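Local coordinates for DUF5618 domain-containing protein (Dyadobacter fermentans, PDB 3MFN) that is of unknown function but folds into a mainly helical bundle that assembles with a second copy of itself, at residues K93-D96 with W97-N101; G54-G58 with F59-S63; V35-A38 with K39-N43; Y117-L120 with H121-A125; V129-A132 with E133-K136. All blocks are in the same frame, centred on the assembly; numbering follows the deposited sequence.

Contact 1 of 5, residues K93-D96 with W97-N101; sequences KDVD and WYKSN
The backbone N-H of Trp97 is gripped by two oxygens of Asp94. The sounder bond runs from Trp97 N to Asp94 OD1, 3.2 Å long, and meets that oxygen nearly in line with its C-O bond. A weak, bent bond joins Trp97 N to Asp94 O. Asp94 CG sits between its own backbone N and carbonyl carbon (chi1 58°), which turns the carboxylate back toward the helix start.

Lys93 runs extended across the indole of Trp97. Lys93 CE lies over the face, 3.8 Å from the centroid of the six-membered ring of Trp97, a CH-pi contact. The amide nitrogen of Asn101 takes the opposite face of the indole and also bonds to Trp97 O. Lys93 CD touches Tyr98 OH at 3.3 Å, the two side chains meeting at about a right angle. Beyond the contact, Lys93 NZ forms a salt bridge with Asp82 and bonds to Gly86 O; Tyr98 OH bonds to Asp82 too. Replacing Lys93 by an alanine would probably take the CH-pi partner from one indole face and cost Asp82 its positive mate.

An aspartate whose carboxylate takes the N-H three residues on is a classic N-cap, here opening helix 95-103.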
# COMPACT_ATOMS: atom_id res chain seq x y z
N LYS A 93 -18.91 2.13 -14.58
CA LYS A 93 -17.99 1.15 -14.04
C LYS A 93 -17.46 1.61 -12.70
O LYS A 93 -17.44 2.81 -12.38
CB LYS A 93 -16.84 0.93 -15.00
CG LYS A 93 -17.22 0.53 -16.38
CD LYS A 93 -16.03 0.46 -17.34
CE LYS A 93 -16.43 -0.12 -18.68
NZ LYS A 93 -15.50 0.16 -19.81
N ASP A 94 -17.07 0.64 -11.89
CA ASP A 94 -16.35 0.92 -10.67
C ASP A 94 -15.46 -0.28 -10.45
O ASP A 94 -15.38 -1.15 -11.30
CB ASP A 94 -17.30 1.10 -9.48
CG ASP A 94 -18.18 -0.11 -9.26
OD1 ASP A 94 -17.89 -1.23 -9.75
OD2 ASP A 94 -19.22 0.09 -8.60
N VAL A 95 -14.82 -0.33 -9.29
CA VAL A 95 -13.83 -1.33 -9.03
C VAL A 95 -14.43 -2.72 -9.10
O VAL A 95 -13.76 -3.61 -9.58
CB VAL A 95 -13.12 -1.15 -7.68
CG1 VAL A 95 -14.09 -1.41 -6.50
CG2 VAL A 95 -11.90 -2.12 -7.59
N ASP A 96 -15.66 -2.88 -8.66
CA ASP A 96 -16.31 -4.21 -8.68
C ASP A 96 -16.52 -4.74 -10.11
O ASP A 96 -16.41 -5.92 -10.34
CB ASP A 96 -17.63 -4.19 -7.88
CG ASP A 96 -17.38 -3.90 -6.40
OD1 ASP A 96 -16.44 -4.51 -5.83
OD2 ASP A 96 -18.06 -3.03 -5.82
N TRP A 97 -16.77 -3.86 -11.08
CA TRP A 97 -16.88 -4.28 -12.44
C TRP A 97 -15.56 -4.86 -12.94
O TRP A 97 -15.53 -5.92 -13.59
CB TRP A 97 -17.34 -3.13 -13.30
CG TRP A 97 -17.69 -3.55 -14.64
CD1 TRP A 97 -18.88 -4.15 -15.04
CD2 TRP A 97 -16.88 -3.48 -15.79
NE1 TRP A 97 -18.84 -4.44 -16.35
CE2 TRP A 97 -17.62 -4.03 -16.85
CE3 TRP A 97 -15.57 -3.02 -16.03
CZ2 TRP A 97 -17.14 -4.09 -18.15
CZ3 TRP A 97 -15.08 -3.11 -17.32
CH2 TRP A 97 -15.87 -3.66 -18.37
N TYR A 98 -14.44 -4.25 -12.61
CA TYR A 98 -13.14 -4.78 -13.08
C TYR A 98 -12.83 -6.07 -12.38
O TYR A 98 -12.39 -7.04 -13.01
CB TYR A 98 -11.98 -3.77 -12.89
CG TYR A 98 -12.24 -2.52 -13.69
CD1 TYR A 98 -11.91 -2.47 -15.01
CD2 TYR A 98 -12.85 -1.43 -13.15
CE1 TYR A 98 -12.15 -1.36 -15.76
CE2 TYR A 98 -13.11 -0.31 -13.90
CZ TYR A 98 -12.73 -0.28 -15.19
OH TYR A 98 -12.98 0.82 -16.02
N LYS A 99 -13.13 -6.14 -11.09
CA LYS A 99 -12.81 -7.40 -10.33
C LYS A 99 -13.62 -8.62 -10.80
O LYS A 99 -13.10 -9.75 -10.94
CB LYS A 99 -13.06 -7.17 -8.84
CG LYS A 99 -11.99 -6.19 -8.20
CD LYS A 99 -12.38 -5.68 -6.78
CE LYS A 99 -12.50 -6.78 -5.75
NZ LYS A 99 -13.18 -6.39 -4.46
N SER A 100 -14.91 -8.42 -11.02
CA SER A 100 -15.74 -9.57 -11.38
C SER A 100 -15.36 -10.01 -12.81
O SER A 100 -15.27 -11.21 -13.07
CB SER A 100 -17.23 -9.25 -11.17
OG SER A 100 -17.77 -8.54 -12.25
N ASN A 101 -15.00 -9.06 -13.71
CA ASN A 101 -14.48 -9.43 -15.03
C ASN A 101 -13.15 -10.20 -14.95
O ASN A 101 -12.92 -11.16 -15.69
CB ASN A 101 -14.39 -8.22 -16.01
CG ASN A 101 -15.68 -7.98 -16.76
OD1 ASN A 101 -16.13 -8.83 -17.51
ND2 ASN A 101 -16.28 -6.84 -16.57

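Contact 2 of 5, residues G54-G58 with F59-S63; sequences GKEDG and FYQDS
Lys55 lies obliquely across the ring of Tyr60. Lys55 CB is 3.6 Å from Tyr60 CD1. Further along, Lys55 CG makes an off-centre CH-pi contact, 4.3 Å from the centroid of the Tyr60 ring. The lysine chain then bends (chi3 -89°), which brings Lys55 CE to 3.8 Å from Tyr60 OH. Both side chains also touch Ala132 of helix 132-153.

Glu56 and Phe59 project from the other face. Glu56 crosses Gln61 at about a right angle, with Glu56 OE1 3.7 Å from Gln61 CG. Their polar ends also reach the second subunit: Glu56 OE2 forms a salt bridge with Lys107 of the second subunit, and Gln61 NE2 bonds to Asn111 of that subunit. The Phe59 ring has Gly58 O over one face, while Asp57 O approaches it obliquely, 3.3 Å from Phe59 CD2.

Phe59 O is gripped twice. Glu56 N and Gln61 NE2 reach it from opposite faces of its carbonyl plane. The return bond from Phe59 N to Glu56 O is 2.8 Å and nearly straight, at 170°. At Gly58 the backbone angles would drive a CB against Asp57 O.

This is a tight beta hairpin, closed by a type I' turn from Glu56 to Phe59.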
# COMPACT_ATOMS: atom_id res chain seq x y z
N GLY A 54 8.84 15.53 -5.54
CA GLY A 54 9.63 16.02 -4.43
C GLY A 54 10.25 14.89 -3.61
O GLY A 54 10.23 14.96 -2.38
N LYS A 55 10.78 13.87 -4.25
CA LYS A 55 11.27 12.72 -3.50
C LYS A 55 12.43 13.06 -2.56
O LYS A 55 13.31 13.85 -2.89
CB LYS A 55 11.69 11.59 -4.41
CG LYS A 55 11.84 10.24 -3.66
CD LYS A 55 12.98 9.44 -4.21
CE LYS A 55 12.51 8.56 -5.34
NZ LYS A 55 13.69 8.07 -6.05
N GLU A 56 12.36 12.50 -1.35
CA GLU A 56 13.32 12.83 -0.31
C GLU A 56 13.36 11.68 0.68
O GLU A 56 12.31 11.19 1.08
CB GLU A 56 12.81 14.07 0.39
CG GLU A 56 13.80 14.89 1.03
CD GLU A 56 13.18 16.11 1.68
OE1 GLU A 56 12.54 16.89 0.93
OE2 GLU A 56 13.35 16.28 2.91
N ASP A 57 14.55 11.20 1.02
CA ASP A 57 14.66 10.09 1.96
C ASP A 57 13.74 8.90 1.56
O ASP A 57 13.28 8.16 2.40
CB ASP A 57 14.20 10.52 3.37
CG ASP A 57 15.00 11.67 3.98
OD1 ASP A 57 16.25 11.71 3.86
OD2 ASP A 57 14.32 12.49 4.67
N GLY A 58 13.46 8.72 0.28
CA GLY A 58 12.61 7.63 -0.18
C GLY A 58 11.10 7.91 -0.11
O GLY A 58 10.32 7.01 -0.35
N PHE A 59 10.69 9.13 0.24
CA PHE A 59 9.27 9.50 0.20
C PHE A 59 9.03 10.73 -0.65
O PHE A 59 9.78 11.70 -0.57
CB PHE A 59 8.76 9.73 1.61
CG PHE A 59 8.93 8.52 2.46
CD1 PHE A 59 7.98 7.52 2.46
CD2 PHE A 59 10.05 8.35 3.20
CE1 PHE A 59 8.16 6.37 3.22
CE2 PHE A 59 10.22 7.20 3.96
CZ PHE A 59 9.27 6.22 3.93
N TYR A 60 8.01 10.65 -1.50
CA TYR A 60 7.55 11.78 -2.32
C TYR A 60 6.89 12.75 -1.38
O TYR A 60 6.04 12.34 -0.63
CB TYR A 60 6.61 11.29 -3.41
CG TYR A 60 7.30 10.43 -4.44
CD1 TYR A 60 8.26 10.94 -5.27
CD2 TYR A 60 7.03 9.10 -4.55
CE1 TYR A 60 8.92 10.13 -6.19
CE2 TYR A 60 7.68 8.32 -5.43
CZ TYR A 60 8.61 8.82 -6.25
OH TYR A 60 9.24 7.99 -7.18
N GLN A 61 7.35 14.00 -1.32
CA GLN A 61 6.86 14.95 -0.29
C GLN A 61 5.66 15.77 -0.74
O GLN A 61 4.99 16.39 0.08
CB GLN A 61 7.97 15.96 0.11
CG GLN A 61 9.24 15.33 0.65
CD GLN A 61 8.98 14.59 1.98
OE1 GLN A 61 8.36 15.12 2.89
NE2 GLN A 61 9.51 13.38 2.09
N ASP A 62 5.44 15.89 -2.04
CA ASP A 62 4.33 16.72 -2.47
C ASP A 62 3.09 15.87 -2.82
O ASP A 62 3.01 15.31 -3.91
CB ASP A 62 4.76 17.59 -3.64
CG ASP A 62 3.73 18.66 -3.98
OD1 ASP A 62 2.55 18.50 -3.61
OD2 ASP A 62 4.09 19.67 -4.58
N SER A 63 2.13 15.78 -1.88
CA SER A 63 0.95 14.93 -2.00
C SER A 63 0.10 15.22 -3.21
O SER A 63 -0.51 14.33 -3.80
CB SER A 63 0.05 15.05 -0.74
OG SER A 63 0.70 14.52 0.35

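Contact 3 of 5, residues V35-A38 with K39-N43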
# COMPACT_ATOMS: atom_id res chain seq x y z
N VAL A 35 -3.12 -0.46 -25.69
CA VAL A 35 -1.98 -0.85 -24.83
C VAL A 35 -0.89 0.24 -24.76
O VAL A 35 -0.33 0.55 -23.68
CB VAL A 35 -1.38 -2.19 -25.33
CG1 VAL A 35 -0.02 -2.44 -24.77
CG2 VAL A 35 -2.31 -3.32 -24.98
N ILE A 36 -0.60 0.86 -25.90
CA ILE A 36 0.39 1.92 -25.95
C ILE A 36 -0.05 3.14 -25.15
O ILE A 36 0.74 3.71 -24.39
CB ILE A 36 0.66 2.29 -27.38
CG1 ILE A 36 1.57 1.20 -27.99
CG2 ILE A 36 1.29 3.69 -27.52
CD1 ILE A 36 0.93 -0.20 -28.14
N GLU A 37 -1.29 3.54 -25.33
CA GLU A 37 -1.83 4.68 -24.61
C GLU A 37 -1.81 4.43 -23.05
O GLU A 37 -1.41 5.32 -22.31
CB GLU A 37 -3.21 5.04 -25.18
CG GLU A 37 -4.03 6.07 -24.41
CD GLU A 37 -3.64 7.53 -24.71
OE1 GLU A 37 -2.52 7.78 -25.19
OE2 GLU A 37 -4.46 8.43 -24.41
N ALA A 38 -2.15 3.20 -22.61
CA ALA A 38 -2.03 2.79 -21.22
C ALA A 38 -0.64 3.01 -20.68
O ALA A 38 -0.48 3.57 -19.58
CB ALA A 38 -2.45 1.33 -21.05
N LYS A 39 0.37 2.64 -21.46
CA LYS A 39 1.75 2.81 -21.07
C LYS A 39 2.14 4.30 -21.08
O LYS A 39 2.99 4.67 -20.29
CB LYS A 39 2.72 2.04 -21.97
CG LYS A 39 2.52 0.56 -21.91
CD LYS A 39 3.37 -0.14 -22.91
CE LYS A 39 3.11 -1.64 -22.92
NZ LYS A 39 3.86 -2.28 -23.99
N ARG A 40 1.52 5.11 -21.96
CA ARG A 40 1.76 6.53 -21.92
C ARG A 40 1.28 7.12 -20.59
O ARG A 40 1.95 7.96 -20.03
CB ARG A 40 1.17 7.24 -23.13
CG ARG A 40 1.86 6.85 -24.48
CD ARG A 40 3.38 6.96 -24.40
NE ARG A 40 3.81 8.30 -23.97
CZ ARG A 40 4.28 9.25 -24.77
NH1 ARG A 40 4.59 10.43 -24.25
NH2 ARG A 40 4.42 9.04 -26.09
N TYR A 41 0.15 6.65 -20.07
CA TYR A 41 -0.38 7.11 -18.78
C TYR A 41 0.60 6.72 -17.67
O TYR A 41 0.93 7.52 -16.78
CB TYR A 41 -1.75 6.51 -18.45
CG TYR A 41 -2.98 7.12 -19.07
CD1 TYR A 41 -3.93 7.71 -18.28
CD2 TYR A 41 -3.24 7.05 -20.44
CE1 TYR A 41 -5.08 8.24 -18.79
CE2 TYR A 41 -4.46 7.60 -21.01
CZ TYR A 41 -5.36 8.20 -20.15
OH TYR A 41 -6.55 8.73 -20.54
N LEU A 42 1.04 5.47 -17.69
CA LEU A 42 1.97 4.98 -16.67
C LEU A 42 3.27 5.74 -16.65
O LEU A 42 3.75 6.14 -15.58
CB LEU A 42 2.23 3.49 -16.84
CG LEU A 42 2.96 2.73 -15.74
CD1 LEU A 42 2.34 2.93 -14.33
CD2 LEU A 42 3.00 1.20 -16.10
N ASN A 43 3.86 5.96 -17.82
CA ASN A 43 5.11 6.70 -17.89
C ASN A 43 4.96 8.15 -17.61
O ASN A 43 5.87 8.78 -16.97
CB ASN A 43 5.79 6.47 -19.25
CG ASN A 43 6.31 5.01 -19.36
OD1 ASN A 43 6.83 4.47 -18.36
ND2 ASN A 43 6.13 4.38 -20.51
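Lys39 runs back along the helix beside Val35, both side chains pointing the same way. Lys39 CB rests 3.5 Å from Ile36 O. Lys39 CG stands anti to its own carbonyl carbon (chi1 -64°), which carries the chain toward the preceding turn. There Lys39 CG meets Val35 O at 3.4 Å. Lys39 CD follows the same carbonyl, a little farther off. Lys39 CE then leaves the backbone and touches one methyl of Val35, 3.7 Å from Val35 CG1. Lys39 NZ, at the tip, is still 4.0 Å from Val35 CG1. The chain is extended beyond CG, which brings its last two atoms level with Val35 CG1. Lys39 also touches Glu143 of helix 132-153.

The backbone is regular alpha helix, part of helix 34-52 in the helical bundle. Lys39, Arg40, Tyr41 and Leu42 each donate their N-H to the carbonyl four residues earlier. Ala38 packs on Ile146 of helix 132-153 and on Ala80 of helix 63-85, and Leu42 touches both helices.

Another pair four residues apart is Glu37 and Tyr41. Glu37 bends at chi2 (81°), and Glu37 OE2 comes within 3.5 Å of Tyr41 CE2. The carboxylate and ring planes stand 83° apart. Glu37 O lies at the ring edge, in its plane, 3.1 Å from Tyr41 CD2.

Contact 4 of 5, residues Y117-L120 with H121-A125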
# COMPACT_ATOMS: atom_id res chain seq x y z
N TYR A 117 -5.19 -1.36 -7.40
CA TYR A 117 -6.25 -0.57 -6.85
C TYR A 117 -5.90 -0.02 -5.48
O TYR A 117 -5.99 1.20 -5.25
CB TYR A 117 -7.54 -1.36 -6.83
CG TYR A 117 -8.67 -0.75 -6.03
CD1 TYR A 117 -9.50 0.22 -6.56
CD2 TYR A 117 -8.95 -1.21 -4.77
CE1 TYR A 117 -10.55 0.74 -5.80
CE2 TYR A 117 -9.95 -0.69 -4.03
CZ TYR A 117 -10.75 0.25 -4.53
OH TYR A 117 -11.72 0.70 -3.71
N GLU A 118 -5.37 -0.88 -4.61
CA GLU A 118 -4.96 -0.46 -3.28
C GLU A 118 -3.86 0.59 -3.35
O GLU A 118 -3.98 1.63 -2.71
CB GLU A 118 -4.48 -1.62 -2.42
CG GLU A 118 -5.60 -2.63 -2.09
CD GLU A 118 -6.60 -2.11 -1.14
OE1 GLU A 118 -6.28 -1.29 -0.26
OE2 GLU A 118 -7.74 -2.58 -1.21
N GLN A 119 -2.82 0.30 -4.10
CA GLN A 119 -1.63 1.12 -4.08
C GLN A 119 -1.74 2.39 -4.88
O GLN A 119 -1.21 3.43 -4.47
CB GLN A 119 -0.40 0.32 -4.53
CG GLN A 119 0.04 -0.88 -3.59
CD GLN A 119 0.07 -0.52 -2.15
OE1 GLN A 119 0.47 0.58 -1.80
NE2 GLN A 119 -0.41 -1.44 -1.28
N LEU A 120 -2.32 2.29 -6.08
CA LEU A 120 -2.35 3.45 -6.97
C LEU A 120 -3.60 4.27 -6.78
O LEU A 120 -3.54 5.51 -6.76
CB LEU A 120 -2.18 3.06 -8.42
CG LEU A 120 -0.84 2.70 -9.08
CD1 LEU A 120 0.25 2.10 -8.20
CD2 LEU A 120 -1.06 1.87 -10.35
N HIS A 121 -4.75 3.62 -6.66
CA HIS A 121 -6.00 4.33 -6.51
C HIS A 121 -6.23 4.82 -5.06
O HIS A 121 -6.60 5.97 -4.85
CB HIS A 121 -7.19 3.50 -6.99
CG HIS A 121 -8.50 4.18 -6.78
ND1 HIS A 121 -8.87 5.32 -7.50
CD2 HIS A 121 -9.51 3.95 -5.88
CE1 HIS A 121 -10.07 5.73 -7.07
NE2 HIS A 121 -10.46 4.94 -6.07
N LEU A 122 -6.05 3.96 -4.06
CA LEU A 122 -6.35 4.39 -2.67
C LEU A 122 -5.18 5.10 -2.01
O LEU A 122 -5.33 6.28 -1.60
CB LEU A 122 -6.82 3.23 -1.81
CG LEU A 122 -8.15 2.56 -2.28
CD1 LEU A 122 -8.50 1.21 -1.48
CD2 LEU A 122 -9.40 3.58 -2.31
N VAL A 123 -4.04 4.43 -1.89
CA VAL A 123 -2.92 5.01 -1.16
C VAL A 123 -2.33 6.30 -1.83
O VAL A 123 -2.09 7.33 -1.14
CB VAL A 123 -1.80 3.94 -0.93
CG1 VAL A 123 -0.56 4.59 -0.30
CG2 VAL A 123 -2.36 2.73 -0.04
N MSE A 124 -2.07 6.21 -3.11
CA MSE A 124 -1.51 7.37 -3.87
C MSE A 124 -2.65 8.29 -4.28
O MSE A 124 -2.73 9.41 -3.83
CB MSE A 124 -0.78 6.89 -5.13
CG MSE A 124 0.48 6.16 -4.82
SE MSE A 124 1.28 5.54 -6.45
CE MSE A 124 2.04 7.23 -6.97
N ALA A 125 -3.56 7.83 -5.14
CA ALA A 125 -4.51 8.84 -5.76
C ALA A 125 -5.38 9.58 -4.77
O ALA A 125 -5.66 10.76 -4.93
CB ALA A 125 -5.40 8.20 -6.90
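Tyr117 spreads its ring over Leu122. Leu122 CG sits above one face, shifted toward the rim, and Leu122 CD1 is 3.5 Å from Tyr117 CE2. His121 lies beside the tyrosine and points the same way. Their rings are near parallel, with planes at 21°, but slid apart, so they barely overlap. The closest atoms of the two rings are Tyr117 CE1 and His121 CD2, 3.4 Å apart. Tyr117 CG is anti to its backbone N (chi1 168°), which sends the ring alongside His121. Cutting Tyr117 back to a serine would probably open a gap beside Leu122 and leave the imidazole of His121 with Tyr74 of helix 63-85 but without its neighbour on the helix.

The backbone makes wide pi-type turns. Leu122 N bonds to Tyr117 O five residues back at 3.0 Å, while His121 N reaches the same oxygen only weakly. Val123 N to Glu118 O, 2.9 Å, repeats the wide spacing. Met124, a selenomethionine, places SE 4.0 Å from Leu120 CD1, on the side packed by helices 63-85 and 132-153.

Another side meets the second subunit. Gln119 OE1 bonds to Gln119 NE2 of that subunit. Leu122 CD1 lies 3.6 Å from Glu118 OE1, whose carboxylate also comes close to Asp127 of the second subunit. Two like charges so near each other may favour a proton on one of them.

Contact 5 of 5, residues V129-A132 with E133-K136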
# COMPACT_ATOMS: atom_id res chain seq x y z
N VAL A 129 -0.09 9.33 -0.50
CA VAL A 129 1.07 8.83 0.22
C VAL A 129 1.99 8.14 -0.76
O VAL A 129 1.59 7.17 -1.49
CB VAL A 129 0.64 7.87 1.38
CG1 VAL A 129 1.87 7.27 2.01
CG2 VAL A 129 -0.21 8.64 2.48
N GLY A 130 3.24 8.60 -0.82
CA GLY A 130 4.16 8.06 -1.82
C GLY A 130 5.44 7.52 -1.24
O GLY A 130 6.44 8.23 -1.17
N ASP A 131 5.42 6.26 -0.86
CA ASP A 131 6.60 5.55 -0.37
C ASP A 131 7.24 4.98 -1.60
O ASP A 131 6.69 4.06 -2.19
CB ASP A 131 6.10 4.49 0.66
CG ASP A 131 7.21 3.60 1.21
OD1 ASP A 131 8.14 3.25 0.45
OD2 ASP A 131 7.07 3.14 2.38
N ALA A 132 8.39 5.55 -2.02
CA ALA A 132 8.88 5.34 -3.37
C ALA A 132 9.10 3.88 -3.68
O ALA A 132 8.78 3.43 -4.75
CB ALA A 132 10.18 6.17 -3.64
N GLU A 133 9.62 3.11 -2.73
CA GLU A 133 9.82 1.66 -2.92
C GLU A 133 8.48 0.98 -3.13
O GLU A 133 8.33 0.08 -3.93
CB GLU A 133 10.47 0.99 -1.68
CG GLU A 133 11.99 0.71 -1.67
CD GLU A 133 12.42 -0.30 -0.53
OE1 GLU A 133 12.88 -1.44 -0.83
OE2 GLU A 133 12.25 0.05 0.66
N VAL A 134 7.51 1.34 -2.32
CA VAL A 134 6.16 0.74 -2.47
C VAL A 134 5.52 1.19 -3.82
O VAL A 134 4.97 0.39 -4.56
CB VAL A 134 5.27 1.13 -1.31
CG1 VAL A 134 3.84 0.54 -1.47
CG2 VAL A 134 5.89 0.66 -0.01
N VAL A 135 5.63 2.47 -4.14
CA VAL A 135 5.14 3.00 -5.43
C VAL A 135 5.71 2.20 -6.61
O VAL A 135 4.97 1.78 -7.51
CB VAL A 135 5.48 4.51 -5.59
CG1 VAL A 135 5.20 5.01 -7.07
CG2 VAL A 135 4.70 5.42 -4.52
N LYS A 136 7.02 1.93 -6.56
CA LYS A 136 7.66 1.10 -7.59
C LYS A 136 6.99 -0.24 -7.76
O LYS A 136 6.74 -0.67 -8.86
CB LYS A 136 9.15 0.87 -7.30
CG LYS A 136 10.03 1.78 -8.05
CD LYS A 136 11.54 1.62 -7.69
CE LYS A 136 12.07 2.79 -6.86
NZ LYS A 136 11.93 4.07 -7.60
O HOH W 1 10.88 4.40 -0.22
O HOH W 2 8.78 5.46 -7.21
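Asp131 caps the start of helix 132-153, its carboxylate turned toward Val134. It is the N-cap residue, at the end of the loop that follows helix 107-126.

Among the direct hydrogen bonds, the cap itself is weak: Val134 N to Asp131 OD1 is 3.4 Å, though straight. Val135 N to Asp131 O is much shorter, 2.7 Å with an angle of 173°. Lys136 N to Ala132 O continues the helical pattern.

Side-chain packing goes with the cap. The side chains of Asp131 and Val134 cross at about a right angle, and a methyl lies against the carboxylate, with Val134 CG2 3.4 Å from Asp131 CG. With chi1 at 177°, the carboxylate of Asp131 swings away from its own N to meet that methyl. Val135 CG2 reaches back to Gly130 CA at 3.8 Å.

Charge pairing goes to the second subunit. Arg141 there forms a salt bridge with Asp131 OD2. Ser115 of that subunit also bonds to Asp131 OD2. Glu133 has two conformers, and its bridge to the same Arg141, seen for the one given, is doubtful.

Water adds a further link. One water donates to Asp131 OD1, 3.0 Å away, and accepts from Glu133 N. A second water donates to Ala132 O at 3.2 Å.

Along the chain the order is contact 3, contact 2, contact 1, contact 4, contact 5. Contacts 2, 4 and 5 gather near the subunit interface, and all three touch the second subunit. Contacts 2 and 5 have centres 9 Å apart; Tyr60 N and Gly130 O, 2.9 Å apart, probably bond the hairpin to the loop before helix 132-153. Contact 4 lies on helix 107-126, and contact 5 on the following loop and the start of helix 132-153, centres 10 Å apart. Contact 1, on helix 95-103, packs against contact 4 through Val95 and Tyr117 but lies about 31 Å from contact 2, centre to centre. Contact 3, on helix 34-52, touches none of the others. The hairpin and two helices thus help build the dimer.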